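Local atomic coordinates of lectin-related NK cell receptor LY49L1 (Mus musculus, PDB entry 3G8K), a protein that serves on natural killer cells as a Ly49-family receptor, probably recognising MHC class I molecules through the C-type lectin-like domain described here. Residues 25-30 against 112-117; 62-67 against 100-105; 38-43 against 119-124; 42-47 against 76-81. The protein carries 1 engineered substitution. One frame throughout, in Å; residues are numbered along the deposited sequence.

In the fold
From the N terminus, the chain first meets a late partner at the start of helix 28-37, where contact 1 brings 25-30 against the loop ahead of the last strand. Just after that helix, contact 3 sets 38-43 on strand 118-124, and its loop crosses that of contact 1. Contact 4 starts from the same stretch, sharing L42 and L43, and closes a shorter loop onto the end of strand 75-78, nested inside contact 1. Contact 2 pairs strand 62-70 with 100-104; it crosses contact 4 and lies nested within contacts 1 and 3. G66 joins three of them, hydrogen-bonded to L43 and I79, while the C100-C113 disulfide ties contact 2 to contact 1.

Contact 1 of 4, residues 25-30 against 112-117; sequences RKTWSG and NCDKSF
K26 and F117 form a single antiparallel bridge of the hydrogen-bonded kind, in which K26 N donates to F117 O at 3.0 Å and almost straight (170°); beyond it T27 CA points its hydrogen at K115 O, 3.4 Å away. W28 N then gives a bond of 3.0 Å to C113 O. That carbonyl has a second partner, a water that donates to it and accepts from S29 N. The T27 methyl CG2 rests 3.5 Å from D114 O, while its hydroxyl stands between backbone N and carbonyl carbon (chi1 57°) and there accepts from G30 N at 3.0 Å, the N-cap bond of helix 28-37. In the C-type lectin-like fold this corner joins the first helix to the loop before the last strand, and C113 forms with C100 its usual loop disulfide. The facing turn is type I from N112 to K115, with N112 OD1 taking D114 N in an Asx turn. W28 CB lies 4.3 Å from C113 CB, but its indole is carried off toward the core, where NE1 bonds I65 O and the ring meets W64 edge-to-face. At the outer end R25 packs CB on S116 CB at 3.9 Å.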
loop_
_atom_site.group_PDB
_atom_site.type_symbol
_atom_site.label_atom_id
_atom_site.label_comp_id
_atom_site.label_asym_id
_atom_site.label_seq_id
_atom_site.Cartn_x
_atom_site.Cartn_y
_atom_site.Cartn_z
ATOM N N ARG A 25 -11.693 -11.206 -10.161
ATOM C CA ARG A 25 -12.915 -10.691 -9.619
ATOM C C ARG A 25 -13.834 -11.841 -9.284
ATOM O O ARG A 25 -13.955 -12.774 -10.082
ATOM C CB ARG A 25 -13.532 -9.826 -10.699
ATOM C CG ARG A 25 -12.638 -8.656 -10.880
ATOM C CD ARG A 25 -13.430 -7.454 -11.244
ATOM N NE ARG A 25 -13.398 -7.189 -12.682
ATOM C CZ ARG A 25 -14.266 -7.657 -13.574
ATOM N NH1 ARG A 25 -15.269 -8.468 -13.248
ATOM N NH2 ARG A 25 -14.126 -7.293 -14.820
ATOM N N LYS A 26 -14.530 -11.753 -8.145
ATOM C CA LYS A 26 -15.404 -12.852 -7.723
ATOM C C LYS A 26 -16.638 -12.318 -7.060
ATOM O O LYS A 26 -16.654 -11.155 -6.566
ATOM C CB LYS A 26 -14.699 -13.868 -6.752
ATOM C CG LYS A 26 -13.581 -14.711 -7.410
ATOM C CD LYS A 26 -12.609 -15.428 -6.450
ATOM C CE LYS A 26 -11.375 -15.823 -7.263
ATOM N NZ LYS A 26 -11.518 -17.165 -7.878
ATOM N N THR A 27 -17.633 -13.194 -6.985
ATOM C CA THR A 27 -18.892 -12.949 -6.336
ATOM C C THR A 27 -18.574 -12.760 -4.877
ATOM O O THR A 27 -17.536 -13.196 -4.449
ATOM C CB THR A 27 -19.793 -14.207 -6.484
ATOM O OG1 THR A 27 -19.127 -15.377 -5.923
ATOM C CG2 THR A 27 -20.188 -14.433 -7.994
ATOM N N TRP A 28 -19.473 -12.184 -4.082
ATOM C CA TRP A 28 -19.140 -11.972 -2.668
ATOM C C TRP A 28 -18.793 -13.294 -2.009
ATOM O O TRP A 28 -17.877 -13.366 -1.200
ATOM C CB TRP A 28 -20.310 -11.331 -1.940
ATOM C CG TRP A 28 -20.036 -10.921 -0.506
ATOM C CD1 TRP A 28 -19.630 -9.679 -0.063
ATOM C CD2 TRP A 28 -20.190 -11.733 0.673
ATOM N NE1 TRP A 28 -19.544 -9.672 1.306
ATOM C CE2 TRP A 28 -19.870 -10.917 1.785
ATOM C CE3 TRP A 28 -20.570 -13.081 0.906
ATOM C CZ2 TRP A 28 -19.890 -11.411 3.090
ATOM C CZ3 TRP A 28 -20.603 -13.551 2.196
ATOM C CH2 TRP A 28 -20.271 -12.738 3.273
ATOM N N SER A 29 -19.538 -14.346 -2.352
ATOM C CA SER A 29 -19.406 -15.639 -1.663
ATOM C C SER A 29 -18.096 -16.279 -2.071
ATOM O O SER A 29 -17.466 -16.943 -1.309
ATOM C CB SER A 29 -20.595 -16.559 -2.043
ATOM O OG SER A 29 -21.502 -16.643 -0.951
ATOM N N GLY A 30 -17.773 -16.171 -3.338
ATOM C CA GLY A 30 -16.577 -16.733 -3.819
ATOM C C GLY A 30 -15.309 -16.119 -3.302
ATOM O O GLY A 30 -14.277 -16.777 -3.331
ATOM N N ASN A 112 -25.345 -6.035 -5.423
ATOM C CA ASN A 112 -25.698 -7.382 -5.723
ATOM C C ASN A 112 -24.596 -8.330 -5.330
ATOM O O ASN A 112 -23.525 -8.303 -5.939
ATOM C CB ASN A 112 -25.877 -7.478 -7.240
ATOM C CG ASN A 112 -26.631 -8.716 -7.683
ATOM O OD1 ASN A 112 -26.464 -9.808 -7.151
ATOM N ND2 ASN A 112 -27.487 -8.536 -8.638
ATOM N N CYS A 113 -24.894 -9.262 -4.439
ATOM C CA CYS A 113 -23.893 -10.250 -4.001
ATOM C C CYS A 113 -23.321 -11.106 -5.119
ATOM O O CYS A 113 -22.321 -11.780 -4.932
ATOM C CB CYS A 113 -24.449 -11.169 -2.950
ATOM S SG CYS A 113 -25.051 -10.298 -1.468
ATOM N N ASP A 114 -23.948 -11.057 -6.284
ATOM C CA ASP A 114 -23.580 -11.933 -7.447
ATOM C C ASP A 114 -22.668 -11.228 -8.400
ATOM O O ASP A 114 -22.114 -11.868 -9.340
ATOM C CB ASP A 114 -24.843 -12.219 -8.243
ATOM C CG ASP A 114 -24.583 -13.158 -9.417
ATOM O OD1 ASP A 114 -24.243 -14.339 -9.083
ATOM O OD2 ASP A 114 -24.660 -12.706 -10.633
ATOM N N LYS A 115 -22.544 -9.901 -8.267
ATOM C CA LYS A 115 -21.583 -9.238 -9.088
ATOM C C LYS A 115 -20.180 -9.651 -8.607
ATOM O O LYS A 115 -19.978 -9.930 -7.436
ATOM C CB LYS A 115 -21.738 -7.693 -9.065
ATOM C CG LYS A 115 -22.830 -7.199 -9.951
ATOM C CD LYS A 115 -22.986 -5.746 -10.085
ATOM C CE LYS A 115 -21.928 -5.028 -10.814
ATOM N NZ LYS A 115 -21.700 -5.548 -12.202
ATOM N N SER A 116 -19.221 -9.590 -9.521
ATOM C CA SER A 116 -17.806 -9.941 -9.384
ATOM C C SER A 116 -17.006 -8.635 -9.180
ATOM O O SER A 116 -16.952 -7.764 -10.090
ATOM C CB SER A 116 -17.356 -10.668 -10.691
ATOM O OG SER A 116 -17.897 -11.989 -10.756
ATOM N N PHE A 117 -16.460 -8.465 -7.947
ATOM C CA PHE A 117 -15.520 -7.384 -7.544
ATOM C C PHE A 117 -14.177 -7.977 -6.993
ATOM O O PHE A 117 -14.092 -9.171 -6.695
ATOM C CB PHE A 117 -16.212 -6.407 -6.517
ATOM C CG PHE A 117 -17.411 -5.684 -7.126
ATOM C CD1 PHE A 117 -18.699 -6.027 -6.791
ATOM C CD2 PHE A 117 -17.222 -4.706 -8.079
ATOM C CE1 PHE A 117 -19.798 -5.378 -7.358
ATOM C CE2 PHE A 117 -18.316 -4.079 -8.675
ATOM C CZ PHE A 117 -19.598 -4.408 -8.281
HETATM O O HOH W 1 -22.243 -14.138 -3.616
#

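Contact 2 of 4, residues 62-67 against 100-105; sequences SYWIGL and CMLLSK. Engineered in segment 62-67: Y63 (natural residue Cys).
The W64 indole carries the L102 methyl CD2 over one face, 3.8 Å above the ring plane and displaced toward the rim, in a CH-pi contact. At its edge the M101 carbonyl comes in near the plane, O 3.4 Å from W64 CE3, and C100 CB approaches W64 CZ3 obliquely at 3.6 Å. The C100 sulfur is a more distant sulfur-aromatic neighbour of the six-membered ring. F117 meets this indole edge-to-face. The ring of Y63, an engineered residue, turns an edge to L103 O (3.4 Å from CD2), while its hydroxyl is bonded to P59 O. Residues 64-67 are the WIGL sequence that marks this strand in C-type lectin-like domains, here antiparallel to strand 100-104. Y63 and L103 form a hydrogen-bonded pair: Y63 N to L103 O and L103 N to Y63 O are both 2.8 Å. I65 N donates to M101 O. The chain then turns a corner in an inverse gamma turn at G66, yet L67 O still accepts from M101 N. I65 CG2, anti to its carbonyl carbon, rests 3.7 Å from L103 CB, the two side chains at about a right angle. L67 and M101 instead run alongside each other, with L67 CD2 3.7 Å from M101 CB.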
loop_
_atom_site.group_PDB
_atom_site.type_symbol
_atom_site.label_atom_id
_atom_site.label_comp_id
_atom_site.label_asym_id
_atom_site.label_seq_id
_atom_site.Cartn_x
_atom_site.Cartn_y
_atom_site.Cartn_z
ATOM N N SER A 62 -13.445 -1.072 -6.859
ATOM C CA SER A 62 -14.489 -1.519 -5.931
ATOM C C SER A 62 -14.175 -2.939 -5.457
ATOM O O SER A 62 -13.801 -3.799 -6.242
ATOM C CB SER A 62 -15.819 -1.429 -6.598
ATOM O OG SER A 62 -16.230 -0.095 -6.458
ATOM N N TYR A 63 -14.241 -3.125 -4.142
ATOM C CA TYR A 63 -13.735 -4.303 -3.444
ATOM C C TYR A 63 -14.789 -4.900 -2.575
ATOM O O TYR A 63 -15.389 -4.191 -1.709
ATOM C CB TYR A 63 -12.513 -3.951 -2.527
ATOM C CG TYR A 63 -11.391 -3.302 -3.286
ATOM C CD1 TYR A 63 -10.395 -4.076 -3.868
ATOM C CD2 TYR A 63 -11.321 -1.915 -3.449
ATOM C CE1 TYR A 63 -9.361 -3.510 -4.600
ATOM C CE2 TYR A 63 -10.285 -1.331 -4.189
ATOM C CZ TYR A 63 -9.298 -2.152 -4.753
ATOM O OH TYR A 63 -8.244 -1.597 -5.477
ATOM N N TRP A 64 -14.980 -6.195 -2.686
ATOM C CA TRP A 64 -15.870 -6.864 -1.671
ATOM C C TRP A 64 -15.228 -6.904 -0.325
ATOM O O TRP A 64 -14.042 -7.097 -0.238
ATOM C CB TRP A 64 -16.150 -8.312 -2.082
ATOM C CG TRP A 64 -17.184 -8.568 -3.180
ATOM C CD1 TRP A 64 -16.962 -9.423 -4.345
ATOM C CD2 TRP A 64 -18.520 -8.028 -3.364
ATOM N NE1 TRP A 64 -18.069 -9.378 -5.130
ATOM C CE2 TRP A 64 -19.048 -8.603 -4.566
ATOM C CE3 TRP A 64 -19.339 -7.171 -2.639
ATOM C CZ2 TRP A 64 -20.328 -8.325 -5.008
ATOM C CZ3 TRP A 64 -20.589 -6.895 -3.096
ATOM C CH2 TRP A 64 -21.101 -7.469 -4.220
ATOM N N ILE A 65 -16.011 -6.713 0.751
ATOM C CA ILE A 65 -15.485 -6.748 2.097
ATOM C C ILE A 65 -16.474 -7.626 2.854
ATOM O O ILE A 65 -17.537 -7.996 2.316
ATOM C CB ILE A 65 -15.318 -5.281 2.784
ATOM C CG1 ILE A 65 -16.699 -4.637 3.023
ATOM C CG2 ILE A 65 -14.197 -4.436 2.011
ATOM C CD1 ILE A 65 -16.709 -3.250 3.365
ATOM N N GLY A 66 -16.099 -8.059 4.032
ATOM C CA GLY A 66 -16.846 -9.145 4.701
ATOM C C GLY A 66 -18.042 -8.658 5.518
ATOM O O GLY A 66 -18.158 -8.964 6.689
ATOM N N LEU A 67 -18.928 -7.923 4.857
ATOM C CA LEU A 67 -20.090 -7.328 5.472
ATOM C C LEU A 67 -21.307 -7.602 4.549
ATOM O O LEU A 67 -21.231 -7.436 3.319
ATOM C CB LEU A 67 -19.870 -5.816 5.683
ATOM C CG LEU A 67 -21.074 -4.987 6.212
ATOM C CD1 LEU A 67 -21.350 -5.347 7.651
ATOM C CD2 LEU A 67 -20.781 -3.482 6.129
ATOM N N CYS A 100 -24.795 -7.071 0.025
ATOM C CA CYS A 100 -23.361 -7.259 0.388
ATOM C C CYS A 100 -22.637 -5.924 0.256
ATOM O O CYS A 100 -22.975 -5.135 -0.646
ATOM C CB CYS A 100 -22.726 -8.310 -0.556
ATOM S SG CYS A 100 -23.319 -10.076 -0.368
ATOM N N MET A 101 -21.610 -5.661 1.089
ATOM C CA MET A 101 -20.924 -4.372 1.044
ATOM C C MET A 101 -19.579 -4.417 0.216
ATOM O O MET A 101 -18.862 -5.406 0.222
ATOM C CB MET A 101 -20.844 -3.786 2.484
ATOM C CG MET A 101 -20.713 -2.260 2.657
ATOM S SD MET A 101 -22.194 -1.438 2.261
ATOM C CE MET A 101 -23.116 -1.602 3.791
ATOM N N LEU A 102 -19.331 -3.374 -0.554
ATOM C CA LEU A 102 -18.057 -3.067 -1.137
ATOM C C LEU A 102 -17.491 -1.814 -0.502
ATOM O O LEU A 102 -18.245 -0.945 -0.093
ATOM C CB LEU A 102 -18.172 -2.616 -2.592
ATOM C CG LEU A 102 -18.903 -3.412 -3.599
ATOM C CD1 LEU A 102 -19.464 -2.349 -4.521
ATOM C CD2 LEU A 102 -17.755 -4.187 -4.293
ATOM N N LEU A 103 -16.167 -1.791 -0.528
ATOM C CA LEU A 103 -15.282 -0.646 -0.384
ATOM C C LEU A 103 -14.907 -0.045 -1.753
ATOM O O LEU A 103 -14.404 -0.762 -2.653
ATOM C CB LEU A 103 -13.963 -1.140 0.264
ATOM C CG LEU A 103 -12.872 -0.106 0.694
ATOM C CD1 LEU A 103 -13.533 1.167 1.319
ATOM C CD2 LEU A 103 -11.841 -0.754 1.644
ATOM N N SER A 104 -15.131 1.260 -1.907
ATOM C CA SER A 104 -14.436 2.070 -2.949
ATOM C C SER A 104 -13.660 3.199 -2.272
ATOM O O SER A 104 -13.852 3.449 -1.066
ATOM C CB SER A 104 -15.420 2.607 -4.007
ATOM O OG SER A 104 -16.383 3.507 -3.515
ATOM N N LYS A 105 -12.783 3.875 -3.012
ATOM C CA LYS A 105 -12.167 5.120 -2.519
ATOM C C LYS A 105 -13.122 6.168 -1.978
ATOM O O LYS A 105 -12.769 7.015 -1.121
ATOM C CB LYS A 105 -11.327 5.768 -3.624
ATOM C CG LYS A 105 -10.283 4.813 -4.196
ATOM C CD LYS A 105 -9.221 5.608 -4.847
ATOM C CE LYS A 105 -8.448 6.370 -3.835
ATOM N NZ LYS A 105 -7.533 5.494 -3.055
#

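Contact 3 of 4, residues 38-43 against 119-124; sequences SSLSLL and CICGKR
L40 spreads its isobutyl group over C121 and K123: CB and CD1 both press on C121 CB, each at 3.7 Å, while the other methyl, CD2, lies across the lysine chain, 3.8 Å from K123 CB, the two side chains being roughly perpendicular. K123 is extended over its whole length and sends NZ out to a water 2.7 Å away, which in turn donates to S38 O. L43 packs on the other face, that of I120 and G122. With CG anti to the backbone N (chi1 169°), the side chain runs alongside I120 and points the same way, CD2 3.9 Å from I120 CD1. Its second methyl, CD1, sits 3.9 Å from G122 CA, packed against the side where glycine has no side chain, and L43 CB is close on I120 O. Between these leucines the backbones pair. S41 and G122 make a hydrogen-bonded antiparallel bridge, the bond from G122 N to S41 O being 2.9 Å and nearly in line with the carbonyl, and L43 N donates to I120 O at 2.9 Å. L42 diverges toward helix 28-37, with CD1 touching C119 CB. That helix ends in a Schellman motif whose C-prime residue is S39, and the disulfides C31-C119 and C35-C121 bind it to the strand. C31-C119 is an additional link, whereas C35-C121 corresponds to the canonical helix-to-last-strand disulfide of the C-type lectin-like fold.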
loop_
_atom_site.group_PDB
_atom_site.type_symbol
_atom_site.label_atom_id
_atom_site.label_comp_id
_atom_site.label_asym_id
_atom_site.label_seq_id
_atom_site.Cartn_x
_atom_site.Cartn_y
_atom_site.Cartn_z
ATOM N N SER A 38 -7.051 -19.581 2.160
ATOM C CA SER A 38 -5.719 -19.079 2.453
ATOM C C SER A 38 -5.511 -18.552 3.894
ATOM O O SER A 38 -4.586 -17.782 4.129
ATOM C CB SER A 38 -5.369 -17.992 1.449
ATOM O OG SER A 38 -5.057 -18.557 0.175
ATOM N N SER A 39 -6.351 -18.975 4.843
ATOM C CA SER A 39 -6.344 -18.500 6.244
ATOM C C SER A 39 -6.433 -16.990 6.461
ATOM O O SER A 39 -6.016 -16.479 7.532
ATOM C CB SER A 39 -5.142 -19.065 7.022
ATOM O OG SER A 39 -5.025 -20.480 6.778
ATOM N N LEU A 40 -7.010 -16.286 5.479
ATOM C CA LEU A 40 -7.313 -14.832 5.553
ATOM C C LEU A 40 -8.828 -14.751 5.791
ATOM O O LEU A 40 -9.453 -15.757 6.073
ATOM C CB LEU A 40 -6.913 -14.168 4.230
ATOM C CG LEU A 40 -5.523 -14.417 3.651
ATOM C CD1 LEU A 40 -5.259 -13.816 2.210
ATOM C CD2 LEU A 40 -4.401 -13.986 4.627
ATOM N N SER A 41 -9.434 -13.584 5.715
ATOM C CA SER A 41 -10.855 -13.529 5.806
ATOM C C SER A 41 -11.306 -12.330 5.044
ATOM O O SER A 41 -10.631 -11.317 5.033
ATOM C CB SER A 41 -11.325 -13.465 7.263
ATOM O OG SER A 41 -11.085 -12.171 7.731
ATOM N N LEU A 42 -12.439 -12.437 4.339
ATOM C CA LEU A 42 -12.935 -11.274 3.647
ATOM C C LEU A 42 -12.952 -10.081 4.607
ATOM O O LEU A 42 -13.481 -10.202 5.709
ATOM C CB LEU A 42 -14.344 -11.570 3.073
ATOM C CG LEU A 42 -14.828 -10.737 1.852
ATOM C CD1 LEU A 42 -13.821 -10.539 0.769
ATOM C CD2 LEU A 42 -16.072 -11.386 1.230
ATOM N N LEU A 43 -12.471 -8.923 4.164
ATOM C CA LEU A 43 -11.993 -7.895 5.077
ATOM C C LEU A 43 -13.080 -7.345 6.031
ATOM O O LEU A 43 -14.172 -6.930 5.637
ATOM C CB LEU A 43 -11.257 -6.746 4.340
ATOM C CG LEU A 43 -10.971 -5.497 5.240
ATOM C CD1 LEU A 43 -9.716 -5.810 6.027
ATOM C CD2 LEU A 43 -10.724 -4.193 4.476
ATOM N N CYS A 119 -11.615 -9.070 -4.412
ATOM C CA CYS A 119 -11.604 -9.419 -2.960
ATOM C C CYS A 119 -10.472 -8.730 -2.213
ATOM O O CYS A 119 -9.306 -8.787 -2.598
ATOM C CB CYS A 119 -11.539 -10.961 -2.718
ATOM S SG CYS A 119 -12.274 -12.000 -4.023
ATOM N N ILE A 120 -10.819 -8.022 -1.137
ATOM C CA ILE A 120 -9.774 -7.647 -0.222
ATOM C C ILE A 120 -9.966 -8.506 1.042
ATOM O O ILE A 120 -11.062 -8.478 1.692
ATOM C CB ILE A 120 -9.682 -6.147 0.045
ATOM C CG1 ILE A 120 -8.583 -5.838 1.048
ATOM C CG2 ILE A 120 -11.014 -5.569 0.572
ATOM C CD1 ILE A 120 -8.453 -4.313 1.272
ATOM N N CYS A 121 -8.929 -9.325 1.294
ATOM C CA CYS A 121 -8.799 -10.199 2.469
ATOM C C CYS A 121 -7.970 -9.548 3.583
ATOM O O CYS A 121 -6.927 -9.032 3.334
ATOM C CB CYS A 121 -8.089 -11.458 2.072
ATOM S SG CYS A 121 -8.820 -12.279 0.617
ATOM N N GLY A 122 -8.420 -9.531 4.818
ATOM C CA GLY A 122 -7.507 -9.064 5.865
ATOM C C GLY A 122 -7.006 -10.198 6.758
ATOM O O GLY A 122 -7.652 -11.244 6.882
ATOM N N LYS A 123 -5.859 -9.977 7.375
ATOM C CA LYS A 123 -5.244 -10.825 8.394
ATOM C C LYS A 123 -4.425 -9.945 9.353
ATOM O O LYS A 123 -3.542 -9.224 8.944
ATOM C CB LYS A 123 -4.365 -11.937 7.808
ATOM C CG LYS A 123 -3.944 -13.056 8.854
ATOM C CD LYS A 123 -2.971 -14.047 8.187
ATOM C CE LYS A 123 -2.433 -15.128 9.106
ATOM N NZ LYS A 123 -1.249 -15.778 8.413
ATOM N N ARG A 124 -4.815 -9.948 10.638
ATOM C CA ARG A 124 -4.043 -9.330 11.681
ATOM C C ARG A 124 -2.700 -9.993 11.875
ATOM O O ARG A 124 -2.505 -11.175 11.605
ATOM C CB ARG A 124 -4.830 -9.311 12.997
ATOM C CG ARG A 124 -5.851 -8.305 12.958
ATOM C CD ARG A 124 -6.670 -8.320 14.226
ATOM N NE ARG A 124 -5.921 -8.261 15.476
ATOM C CZ ARG A 124 -6.105 -7.295 16.385
ATOM N NH1 ARG A 124 -6.954 -6.310 16.111
ATOM N NH2 ARG A 124 -5.452 -7.293 17.544
HETATM O O HOH W 2 -2.398 -16.868 6.194
HETATM O O HOH W 3 -8.209 -13.069 9.405
#

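Contact 4 of 4, residues 42-47 against 76-81; sequences LLKIDN and WAWINN
W78 lays one face of its indole on K44 and I45. The lysine chain passes at about a right angle to the tryptophan side chain, with K44 CG 3.5 Å above the ring plane and K44 CD against W78 CB at 3.8 Å. The backbone continues over the same face: I45 N stands 3.5 Å from W78 CZ3, and I45 O lies above another part of the rim. The isoleucine side chain meets the ring obliquely, I45 CB 3.6 Å from W78 CH2. Having crossed the indole, K44 bends at chi3 (68°) and turns its ammonium back to D46, where NZ bonds the syn lone pair of OD2 at 2.8 Å. NZ also hydrogen-bonds P83 O, and D46 OD1 forms a salt bridge with K17, so the carboxylate lies between two lysines and would probably be kept ionised. In the C-type lectin-like fold this is the link that leads into the second helix, 48-57, capped by N47, here packed against the end of strand 75-78, the hairpin partner of strand 62-70. G66 of that partner strand is hydrogen-bonded to both L43 and I79. I79 completes the contact at the far end. A chi1 of 58° swings its ethyl branch toward L42, setting I79 CD1 3.8 Å from L42 CB and as close to L42 O.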
loop_
_atom_site.group_PDB
_atom_site.type_symbol
_atom_site.label_atom_id
_atom_site.label_comp_id
_atom_site.label_asym_id
_atom_site.label_seq_id
_atom_site.Cartn_x
_atom_site.Cartn_y
_atom_site.Cartn_z
ATOM N N LEU A 42 -12.439 -12.437 4.339
ATOM C CA LEU A 42 -12.935 -11.274 3.647
ATOM C C LEU A 42 -12.952 -10.081 4.607
ATOM O O LEU A 42 -13.481 -10.202 5.709
ATOM C CB LEU A 42 -14.344 -11.570 3.073
ATOM C CG LEU A 42 -14.828 -10.737 1.852
ATOM C CD1 LEU A 42 -13.821 -10.539 0.769
ATOM C CD2 LEU A 42 -16.072 -11.386 1.230
ATOM N N LEU A 43 -12.471 -8.923 4.164
ATOM C CA LEU A 43 -11.993 -7.895 5.077
ATOM C C LEU A 43 -13.080 -7.345 6.031
ATOM O O LEU A 43 -14.172 -6.930 5.637
ATOM C CB LEU A 43 -11.257 -6.746 4.340
ATOM C CG LEU A 43 -10.971 -5.497 5.240
ATOM C CD1 LEU A 43 -9.716 -5.810 6.027
ATOM C CD2 LEU A 43 -10.724 -4.193 4.476
ATOM N N LYS A 44 -12.734 -7.344 7.312
ATOM C CA LYS A 44 -13.552 -6.634 8.304
ATOM C C LYS A 44 -12.922 -5.301 8.779
ATOM O O LYS A 44 -11.772 -5.297 9.166
ATOM C CB LYS A 44 -13.750 -7.530 9.519
ATOM C CG LYS A 44 -14.492 -6.750 10.662
ATOM C CD LYS A 44 -14.786 -7.645 11.839
ATOM C CE LYS A 44 -13.492 -8.062 12.546
ATOM N NZ LYS A 44 -13.382 -7.195 13.799
ATOM N N ILE A 45 -13.720 -4.229 8.846
ATOM C CA ILE A 45 -13.237 -2.907 8.990
ATOM C C ILE A 45 -13.664 -2.548 10.454
ATOM O O ILE A 45 -14.818 -2.686 10.851
ATOM C CB ILE A 45 -13.790 -1.894 7.923
ATOM C CG1 ILE A 45 -13.535 -2.346 6.473
ATOM C CG2 ILE A 45 -13.162 -0.414 8.098
ATOM C CD1 ILE A 45 -13.908 -1.277 5.446
ATOM N N ASP A 46 -12.685 -2.146 11.248
ATOM C CA ASP A 46 -12.856 -2.084 12.694
ATOM C C ASP A 46 -13.307 -0.764 13.215
ATOM O O ASP A 46 -13.877 -0.716 14.317
ATOM C CB ASP A 46 -11.534 -2.478 13.351
ATOM C CG ASP A 46 -11.381 -3.946 13.424
ATOM O OD1 ASP A 46 -10.325 -4.416 13.043
ATOM O OD2 ASP A 46 -12.366 -4.637 13.818
ATOM N N ASN A 47 -13.036 0.305 12.472
ATOM C CA ASN A 47 -13.327 1.682 12.885
ATOM C C ASN A 47 -13.155 2.709 11.762
ATOM O O ASN A 47 -12.712 2.374 10.665
ATOM C CB ASN A 47 -12.494 2.061 14.129
ATOM C CG ASN A 47 -11.026 1.855 13.920
ATOM O OD1 ASN A 47 -10.445 2.484 13.067
ATOM N ND2 ASN A 47 -10.403 0.992 14.693
ATOM N N TRP A 76 -27.012 -5.294 9.057
ATOM C CA TRP A 76 -25.761 -5.568 8.398
ATOM C C TRP A 76 -24.842 -6.181 9.414
ATOM O O TRP A 76 -24.782 -5.710 10.554
ATOM C CB TRP A 76 -25.164 -4.270 7.811
ATOM C CG TRP A 76 -25.947 -3.848 6.622
ATOM C CD1 TRP A 76 -27.075 -3.120 6.633
ATOM C CD2 TRP A 76 -25.703 -4.201 5.252
ATOM N NE1 TRP A 76 -27.576 -2.983 5.372
ATOM C CE2 TRP A 76 -26.757 -3.651 4.496
ATOM C CE3 TRP A 76 -24.696 -4.924 4.596
ATOM C CZ2 TRP A 76 -26.810 -3.745 3.122
ATOM C CZ3 TRP A 76 -24.758 -5.030 3.236
ATOM C CH2 TRP A 76 -25.804 -4.437 2.517
ATOM N N ALA A 77 -24.147 -7.246 9.030
ATOM C CA ALA A 77 -23.281 -7.929 9.964
ATOM C C ALA A 77 -21.930 -8.326 9.381
ATOM O O ALA A 77 -21.864 -8.784 8.227
ATOM C CB ALA A 77 -23.982 -9.122 10.603
ATOM N N TRP A 78 -20.849 -8.091 10.144
ATOM C CA TRP A 78 -19.488 -8.524 9.709
ATOM C C TRP A 78 -19.466 -10.066 9.728
ATOM O O TRP A 78 -20.102 -10.685 10.567
ATOM C CB TRP A 78 -18.385 -7.864 10.591
ATOM C CG TRP A 78 -18.358 -6.282 10.447
ATOM C CD1 TRP A 78 -18.866 -5.346 11.346
ATOM C CD2 TRP A 78 -17.812 -5.535 9.350
ATOM N NE1 TRP A 78 -18.712 -4.068 10.835
ATOM C CE2 TRP A 78 -18.030 -4.169 9.613
ATOM C CE3 TRP A 78 -17.172 -5.922 8.122
ATOM C CZ2 TRP A 78 -17.615 -3.155 8.725
ATOM C CZ3 TRP A 78 -16.771 -4.888 7.254
ATOM C CH2 TRP A 78 -16.988 -3.548 7.550
ATOM N N ILE A 79 -18.814 -10.712 8.776
ATOM C CA ILE A 79 -18.782 -12.187 8.784
ATOM C C ILE A 79 -18.258 -12.818 10.093
ATOM O O ILE A 79 -17.433 -12.224 10.830
ATOM C CB ILE A 79 -18.090 -12.819 7.514
ATOM C CG1 ILE A 79 -16.662 -12.331 7.335
ATOM C CG2 ILE A 79 -18.941 -12.573 6.273
ATOM C CD1 ILE A 79 -15.940 -13.032 6.209
ATOM N N ASN A 80 -18.801 -13.994 10.394
ATOM C CA ASN A 80 -18.496 -14.766 11.593
ATOM C C ASN A 80 -18.709 -13.971 12.867
ATOM O O ASN A 80 -17.887 -14.033 13.796
ATOM C CB ASN A 80 -17.075 -15.363 11.547
ATOM C CG ASN A 80 -16.796 -16.150 10.241
ATOM O OD1 ASN A 80 -17.704 -16.655 9.536
ATOM N ND2 ASN A 80 -15.513 -16.265 9.929
ATOM N N ASN A 81 -19.801 -13.224 12.906
ATOM C CA ASN A 81 -20.139 -12.417 14.082
ATOM C C ASN A 81 -19.014 -11.475 14.493
ATOM O O ASN A 81 -18.771 -11.311 15.698
ATOM C CB ASN A 81 -20.434 -13.355 15.279
ATOM C CG ASN A 81 -21.470 -14.424 14.946
ATOM O OD1 ASN A 81 -21.154 -15.647 14.859
ATOM N ND2 ASN A 81 -22.702 -13.972 14.708
#